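Local coordinates for protein beta-galactosidase (Marinomonas sp. ef1, PDB 6Y2K) that probably hydrolyses beta-galactosides, releasing terminal galactose, as a cold-active GH42 beta-galactosidase that assembles into a hexamer, at residues R309-P317 against A341-F352. Numbering follows the deposited sequence.
Sequences RLWIMEQQP and AFSHGAELVSYF
Neighbouring parallel strands of a TIM barrel, joined by a beta-alpha-beta crossover, meet where Ile312 pairs with Val349 and Arg309 reaches Glu347. These are the seventh and eighth of eight barrel strands, linked through helix 333-343, which ends in a Schellman motif with Gly345 as its C-prime residue. Ile312 N donates to Leu348 O (2.9 Å) and Ser350 N to Ile312 O (2.7 Å); a beta bulge then shifts the register by one before Gln315 pairs with Tyr351 through weak backbone bonds. Against helix 333-343, Ile312 CD1 packs on Ala341 CB at 3.6 Å and also touches Ala346 CB. On the other face of the sheet, Leu348 CD2 makes a CH-pi contact over the six-membered ring of Trp311. The Glu347 carboxylate is gripped twice: Arg309 approaches side-on, NE to OE2 (2.9 Å) and NH2 to OE1 (3.0 Å), the two planes only 28° apart, while Trp311 NE1 reaches OE1 from above the carboxylate plane (2.8 Å). With an alanine in place of this glutamate, the indole N-H would probably lose its acceptor and the guanidinium its two-bond grip, though Asp238 still meets NH1. Further along, Glu314 lies alongside Phe352 and is held by Arg33 and Tyr267. At the bulge, a chi1 of 164° swings Ser350 OG away from its own backbone N and over the Met313 carbonyl, where it donates to Met313 O at 2.9 Å from above the carbonyl plane.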
ATOM      1  N   ARG A 309      -2.294  19.601 -46.826  1.00 17.94           N
ATOM      2  CA  ARG A 309      -2.143  20.958 -46.292  1.00 16.97           C
ATOM      3  C   ARG A 309      -2.694  21.117 -44.857  1.00 16.68           C
ATOM      4  O   ARG A 309      -3.910  21.008 -44.619  1.00 15.48           O
ATOM      5  CB  ARG A 309      -2.819  21.945 -47.232  1.00 16.82           C
ATOM      6  CG  ARG A 309      -2.204  21.942 -48.629  1.00 16.90           C
ATOM      7  CD  ARG A 309      -2.624  23.162 -49.429  1.00 16.63           C
ATOM      8  NE  ARG A 309      -2.149  24.402 -48.821  1.00 16.50           N
ATOM      9  CZ  ARG A 309      -2.618  25.621 -49.105  1.00 16.84           C
ATOM     10  NH1 ARG A 309      -3.603  25.792 -49.988  1.00 17.18           N
ATOM     11  NH2 ARG A 309      -2.104  26.682 -48.495  1.00 16.50           N
ATOM     12  N   LEU A 310      -1.774  21.384 -43.929  1.00 16.32           N
ATOM     13  CA  LEU A 310      -2.042  21.459 -42.494  1.00 16.02           C
ATOM     14  C   LEU A 310      -1.590  22.805 -41.969  1.00 15.72           C
ATOM     15  O   LEU A 310      -0.464  23.206 -42.249  1.00 15.38           O
ATOM     16  CB  LEU A 310      -1.230  20.381 -41.769  1.00 16.52           C
ATOM     17  CG  LEU A 310      -1.191  20.401 -40.231  1.00 16.47           C
ATOM     18  CD1 LEU A 310      -2.564  20.066 -39.667  1.00 16.74           C
ATOM     19  CD2 LEU A 310      -0.143  19.434 -39.703  1.00 16.70           C
ATOM     20  N   TRP A 311      -2.464  23.483 -41.220  1.00 15.28           N
ATOM     21  CA  TRP A 311      -2.104  24.619 -40.376  1.00 15.84           C
ATOM     22  C   TRP A 311      -2.502  24.313 -38.931  1.00 15.77           C
ATOM     23  O   TRP A 311      -3.355  23.460 -38.679  1.00 15.51           O
ATOM     24  CB  TRP A 311      -2.848  25.902 -40.771  1.00 16.25           C
ATOM     25  CG  TRP A 311      -2.600  26.472 -42.145  1.00 16.54           C
ATOM     26  CD1 TRP A 311      -1.699  26.058 -43.075  1.00 16.98           C
ATOM     27  CD2 TRP A 311      -3.271  27.599 -42.714  1.00 16.96           C
ATOM     28  NE1 TRP A 311      -1.777  26.839 -44.205  1.00 17.02           N
ATOM     29  CE2 TRP A 311      -2.733  27.801 -44.004  1.00 17.09           C
ATOM     30  CE3 TRP A 311      -4.281  28.453 -42.259  1.00 17.04           C
ATOM     31  CZ2 TRP A 311      -3.180  28.828 -44.854  1.00 17.37           C
ATOM     32  CZ3 TRP A 311      -4.730  29.480 -43.108  1.00 17.74           C
ATOM     33  CH2 TRP A 311      -4.167  29.658 -44.388  1.00 17.40           C
ATOM     34  N   ILE A 312      -1.885  25.019 -37.988  1.00 15.54           N
ATOM     35  CA  ILE A 312      -2.402  25.107 -36.632  1.00 15.92           C
ATOM     36  C   ILE A 312      -2.944  26.533 -36.531  1.00 16.16           C
ATOM     37  O   ILE A 312      -2.170  27.485 -36.516  1.00 16.17           O
ATOM     38  CB  ILE A 312      -1.320  24.835 -35.557  1.00 16.39           C
ATOM     39  CG1 ILE A 312      -1.052  23.326 -35.408  1.00 16.49           C
ATOM     40  CG2 ILE A 312      -1.769  25.357 -34.186  1.00 16.66           C
ATOM     41  CD1 ILE A 312      -0.589  22.606 -36.654  1.00 16.50           C
ATOM     42  N   MET A 313      -4.269  26.676 -36.511  1.00 15.87           N
ATOM     43  CA  MET A 313      -4.905  27.992 -36.428  1.00 15.69           C
ATOM     44  C   MET A 313      -4.803  28.595 -35.034  1.00 16.12           C
ATOM     45  O   MET A 313      -4.730  29.810 -34.907  1.00 16.12           O
ATOM     46  CB  MET A 313      -6.376  27.913 -36.831  1.00 15.44           C
ATOM     47  CG  MET A 313      -7.055  29.258 -37.033  1.00 15.49           C
ATOM     48  SD  MET A 313      -6.354  30.145 -38.449  1.00 15.55           S
ATOM     49  CE  MET A 313      -7.175  29.291 -39.778  1.00 15.43           C
ATOM     50  N   GLU A 314      -4.827  27.753 -33.997  1.00 16.31           N
ATOM     51  CA  GLU A 314      -4.755  28.210 -32.603  1.00 16.61           C
ATOM     52  C   GLU A 314      -3.780  27.338 -31.807  1.00 16.47           C
ATOM     53  O   GLU A 314      -4.035  26.151 -31.590  1.00 16.76           O
ATOM     54  CB  GLU A 314      -6.140  28.173 -31.935  1.00 16.88           C
ATOM     55  CG  GLU A 314      -7.235  28.985 -32.631  1.00 17.29           C
ATOM     56  CD  GLU A 314      -8.591  28.883 -31.956  1.00 17.62           C
ATOM     57  OE1 GLU A 314      -8.656  28.363 -30.826  1.00 18.35           O
ATOM     58  OE2 GLU A 314      -9.611  29.326 -32.550  1.00 17.59           O
ATOM     59  N   GLN A 315      -2.661  27.928 -31.387  1.00 16.39           N
ATOM     60  CA  GLN A 315      -1.659  27.234 -30.571  1.00 16.24           C
ATOM     61  C   GLN A 315      -1.617  27.825 -29.170  1.00 15.89           C
ATOM     62  O   GLN A 315      -1.498  29.055 -29.009  1.00 15.50           O
ATOM     63  CB  GLN A 315      -0.271  27.358 -31.208  1.00 16.09           C
ATOM     64  CG  GLN A 315       0.837  26.593 -30.488  1.00 16.20           C
ATOM     65  CD  GLN A 315       0.588  25.092 -30.470  1.00 16.10           C
ATOM     66  OE1 GLN A 315       0.538  24.454 -31.524  1.00 16.09           O
ATOM     67  NE2 GLN A 315       0.439  24.522 -29.274  1.00 15.30           N
ATOM     68  N   GLN A 316      -1.691  26.955 -28.160  1.00 15.24           N
ATOM     69  CA  GLN A 316      -1.587  27.382 -26.764  1.00 15.00           C
ATOM     70  C   GLN A 316      -0.290  28.161 -26.541  1.00 15.19           C
ATOM     71  O   GLN A 316       0.763  27.661 -26.905  1.00 15.47           O
ATOM     72  CB  GLN A 316      -1.612  26.178 -25.816  1.00 14.68           C
ATOM     73  CG  GLN A 316      -1.628  26.567 -24.346  1.00 14.48           C
ATOM     74  CD  GLN A 316      -2.014  25.441 -23.388  1.00 14.55           C
ATOM     75  OE1 GLN A 316      -2.294  24.300 -23.795  1.00 14.35           O
ATOM     76  NE2 GLN A 316      -2.025  25.764 -22.097  1.00 14.03           N
ATOM     77  N   PRO A 317      -0.365  29.377 -25.957  1.00 15.58           N
ATOM     78  CA  PRO A 317       0.810  30.206 -25.662  1.00 15.68           C
ATOM     79  C   PRO A 317       1.150  30.343 -24.175  1.00 15.52           C
ATOM     80  O   PRO A 317       2.171  30.952 -23.825  1.00 15.80           O
ATOM     81  CB  PRO A 317       0.369  31.573 -26.191  1.00 15.66           C
ATOM     82  CG  PRO A 317      -1.070  31.629 -25.777  1.00 16.14           C
ATOM     83  CD  PRO A 317      -1.592  30.205 -25.890  1.00 16.02           C
ATOM     84  N   ALA A 341       4.662  20.909 -34.623  1.00 14.46           N
ATOM     85  CA  ALA A 341       3.742  21.092 -35.761  1.00 14.78           C
ATOM     86  C   ALA A 341       4.494  21.145 -37.100  1.00 15.04           C
ATOM     87  O   ALA A 341       4.085  20.488 -38.072  1.00 15.31           O
ATOM     88  CB  ALA A 341       2.883  22.329 -35.578  1.00 14.89           C
ATOM     89  N   PHE A 342       5.608  21.878 -37.140  1.00 15.79           N
ATOM     90  CA  PHE A 342       6.446  21.947 -38.364  1.00 15.68           C
ATOM     91  C   PHE A 342       6.981  20.578 -38.790  1.00 16.13           C
ATOM     92  O   PHE A 342       6.997  20.278 -39.982  1.00 16.51           O
ATOM     93  CB  PHE A 342       7.624  22.910 -38.192  1.00 15.93           C
ATOM     94  CG  PHE A 342       7.237  24.373 -38.065  1.00 15.85           C
ATOM     95  CD1 PHE A 342       6.041  24.880 -38.584  1.00 16.01           C
ATOM     96  CD2 PHE A 342       8.114  25.254 -37.458  1.00 15.98           C
ATOM     97  CE1 PHE A 342       5.723  26.226 -38.450  1.00 16.26           C
ATOM     98  CE2 PHE A 342       7.814  26.604 -37.350  1.00 16.35           C
ATOM     99  CZ  PHE A 342       6.615  27.091 -37.839  1.00 16.41           C
ATOM    100  N   SER A 343       7.376  19.742 -37.829  1.00 15.90           N
ATOM    101  CA  SER A 343       7.845  18.373 -38.140  1.00 15.71           C
ATOM    102  C   SER A 343       6.780  17.482 -38.802  1.00 15.39           C
ATOM    103  O   SER A 343       7.130  16.553 -39.537  1.00 15.44           O
ATOM    104  CB  SER A 343       8.432  17.683 -36.897  1.00 16.06           C
ATOM    105  OG  SER A 343       7.421  17.187 -36.018  1.00 15.92           O
ATOM    106  N   HIS A 344       5.498  17.762 -38.538  1.00 15.09           N
ATOM    107  CA  HIS A 344       4.376  17.068 -39.187  1.00 15.08           C
ATOM    108  C   HIS A 344       3.898  17.764 -40.481  1.00 15.54           C
ATOM    109  O   HIS A 344       2.859  17.384 -41.038  1.00 15.79           O
ATOM    110  CB  HIS A 344       3.199  16.907 -38.194  1.00 14.96           C
ATOM    111  CG  HIS A 344       3.477  15.953 -37.068  1.00 14.46           C
ATOM    112  ND1 HIS A 344       3.025  14.651 -37.069  1.00 14.25           N
ATOM    113  CD2 HIS A 344       4.166  16.110 -35.911  1.00 14.46           C
ATOM    114  CE1 HIS A 344       3.429  14.045 -35.963  1.00 14.54           C
ATOM    115  NE2 HIS A 344       4.122  14.909 -35.241  1.00 14.67           N
ATOM    116  N   GLY A 345       4.643  18.765 -40.964  1.00 15.85           N
ATOM    117  CA  GLY A 345       4.338  19.430 -42.237  1.00 15.89           C
ATOM    118  C   GLY A 345       3.450  20.658 -42.152  1.00 16.77           C
ATOM    119  O   GLY A 345       2.974  21.141 -43.177  1.00 16.69           O
ATOM    120  N   ALA A 346       3.216  21.180 -40.947  1.00 16.52           N
ATOM    121  CA  ALA A 346       2.396  22.372 -40.808  1.00 16.63           C
ATOM    122  C   ALA A 346       3.044  23.520 -41.576  1.00 16.72           C
ATOM    123  O   ALA A 346       4.235  23.782 -41.393  1.00 17.09           O
ATOM    124  CB  ALA A 346       2.231  22.752 -39.347  1.00 16.80           C
ATOM    125  N   GLU A 347       2.267  24.164 -42.450  1.00 16.69           N
ATOM    126  CA  GLU A 347       2.727  25.347 -43.191  1.00 16.27           C
ATOM    127  C   GLU A 347       2.815  26.545 -42.263  1.00 16.09           C
ATOM    128  O   GLU A 347       3.712  27.386 -42.398  1.00 16.08           O
ATOM    129  CB  GLU A 347       1.748  25.701 -44.316  1.00 16.42           C
ATOM    130  CG  GLU A 347       1.537  24.625 -45.373  1.00 16.40           C
ATOM    131  CD  GLU A 347       0.571  25.057 -46.477  1.00 17.01           C
ATOM    132  OE1 GLU A 347      -0.085  26.123 -46.365  1.00 16.69           O
ATOM    133  OE2 GLU A 347       0.447  24.306 -47.471  1.00 17.52           O
ATOM    134  N   LEU A 348       1.862  26.616 -41.336  1.00 15.73           N
ATOM    135  CA  LEU A 348       1.645  27.779 -40.492  1.00 15.81           C
ATOM    136  C   LEU A 348       1.297  27.319 -39.082  1.00 15.71           C
ATOM    137  O   LEU A 348       0.505  26.406 -38.938  1.00 15.34           O
ATOM    138  CB  LEU A 348       0.476  28.578 -41.061  1.00 16.35           C
ATOM    139  CG  LEU A 348      -0.047  29.770 -40.266  1.00 16.67           C
ATOM    140  CD1 LEU A 348       1.041  30.827 -40.163  1.00 17.18           C
ATOM    141  CD2 LEU A 348      -1.294  30.313 -40.942  1.00 17.17           C
ATOM    142  N   VAL A 349       1.890  27.951 -38.069  1.00 15.16           N
ATOM    143  CA  VAL A 349       1.466  27.801 -36.675  1.00 15.52           C
ATOM    144  C   VAL A 349       1.039  29.169 -36.154  1.00 15.74           C
ATOM    145  O   VAL A 349       1.865  30.085 -36.053  1.00 16.16           O
ATOM    146  CB  VAL A 349       2.596  27.226 -35.797  1.00 15.69           C
ATOM    147  CG1 VAL A 349       2.250  27.298 -34.310  1.00 15.90           C
ATOM    148  CG2 VAL A 349       2.886  25.792 -36.217  1.00 15.69           C
ATOM    149  N   SER A 350      -0.245  29.296 -35.828  1.00 15.57           N
ATOM    150  CA  SER A 350      -0.826  30.553 -35.372  1.00 16.28           C
ATOM    151  C   SER A 350      -1.208  30.453 -33.892  1.00 16.12           C
ATOM    152  O   SER A 350      -1.891  29.509 -33.492  1.00 15.81           O
ATOM    153  CB  SER A 350      -2.030  30.923 -36.264  1.00 16.74           C
ATOM    154  OG  SER A 350      -2.853  31.916 -35.683  1.00 17.80           O
ATOM    155  N   TYR A 351      -0.766  31.421 -33.097  1.00 15.66           N
ATOM    156  CA  TYR A 351      -1.063  31.437 -31.670  1.00 15.88           C
ATOM    157  C   TYR A 351      -2.407  32.101 -31.391  1.00 16.03           C
ATOM    158  O   TYR A 351      -3.021  32.680 -32.288  1.00 16.21           O
ATOM    159  CB  TYR A 351       0.048  32.153 -30.899  1.00 15.85           C
ATOM    160  CG  TYR A 351       1.432  31.608 -31.170  1.00 16.15           C
ATOM    161  CD1 TYR A 351       1.872  30.442 -30.557  1.00 16.18           C
ATOM    162  CD2 TYR A 351       2.299  32.259 -32.037  1.00 16.20           C
ATOM    163  CE1 TYR A 351       3.136  29.939 -30.801  1.00 16.30           C
ATOM    164  CE2 TYR A 351       3.564  31.764 -32.287  1.00 16.26           C
ATOM    165  CZ  TYR A 351       3.978  30.605 -31.667  1.00 16.13           C
ATOM    166  OH  TYR A 351       5.237  30.109 -31.914  1.00 15.95           O
ATOM    167  N   PHE A 352      -2.858  32.015 -30.145  1.00 15.87           N
ATOM    168  CA  PHE A 352      -4.129  32.607 -29.746  1.00 15.62           C
ATOM    169  C   PHE A 352      -4.195  32.805 -28.236  1.00 15.80           C
ATOM    170  O   PHE A 352      -4.084  31.848 -27.469  1.00 16.06           O
ATOM    171  CB  PHE A 352      -5.296  31.735 -30.214  1.00 15.39           C
ATOM    172  CG  PHE A 352      -6.609  32.086 -29.574  1.00 14.93           C
ATOM    173  CD1 PHE A 352      -6.856  31.766 -28.248  1.00 15.20           C
ATOM    174  CD2 PHE A 352      -7.596  32.736 -30.296  1.00 15.07           C
ATOM    175  CE1 PHE A 352      -8.062  32.088 -27.657  1.00 14.78           C
ATOM    176  CE2 PHE A 352      -8.805  33.060 -29.710  1.00 14.98           C
ATOM    177  CZ  PHE A 352      -9.038  32.735 -28.388  1.00 14.92           C
TER
HETATM  178  O   HOH W   1       0.995  20.959 -45.009  1.00 17.24           O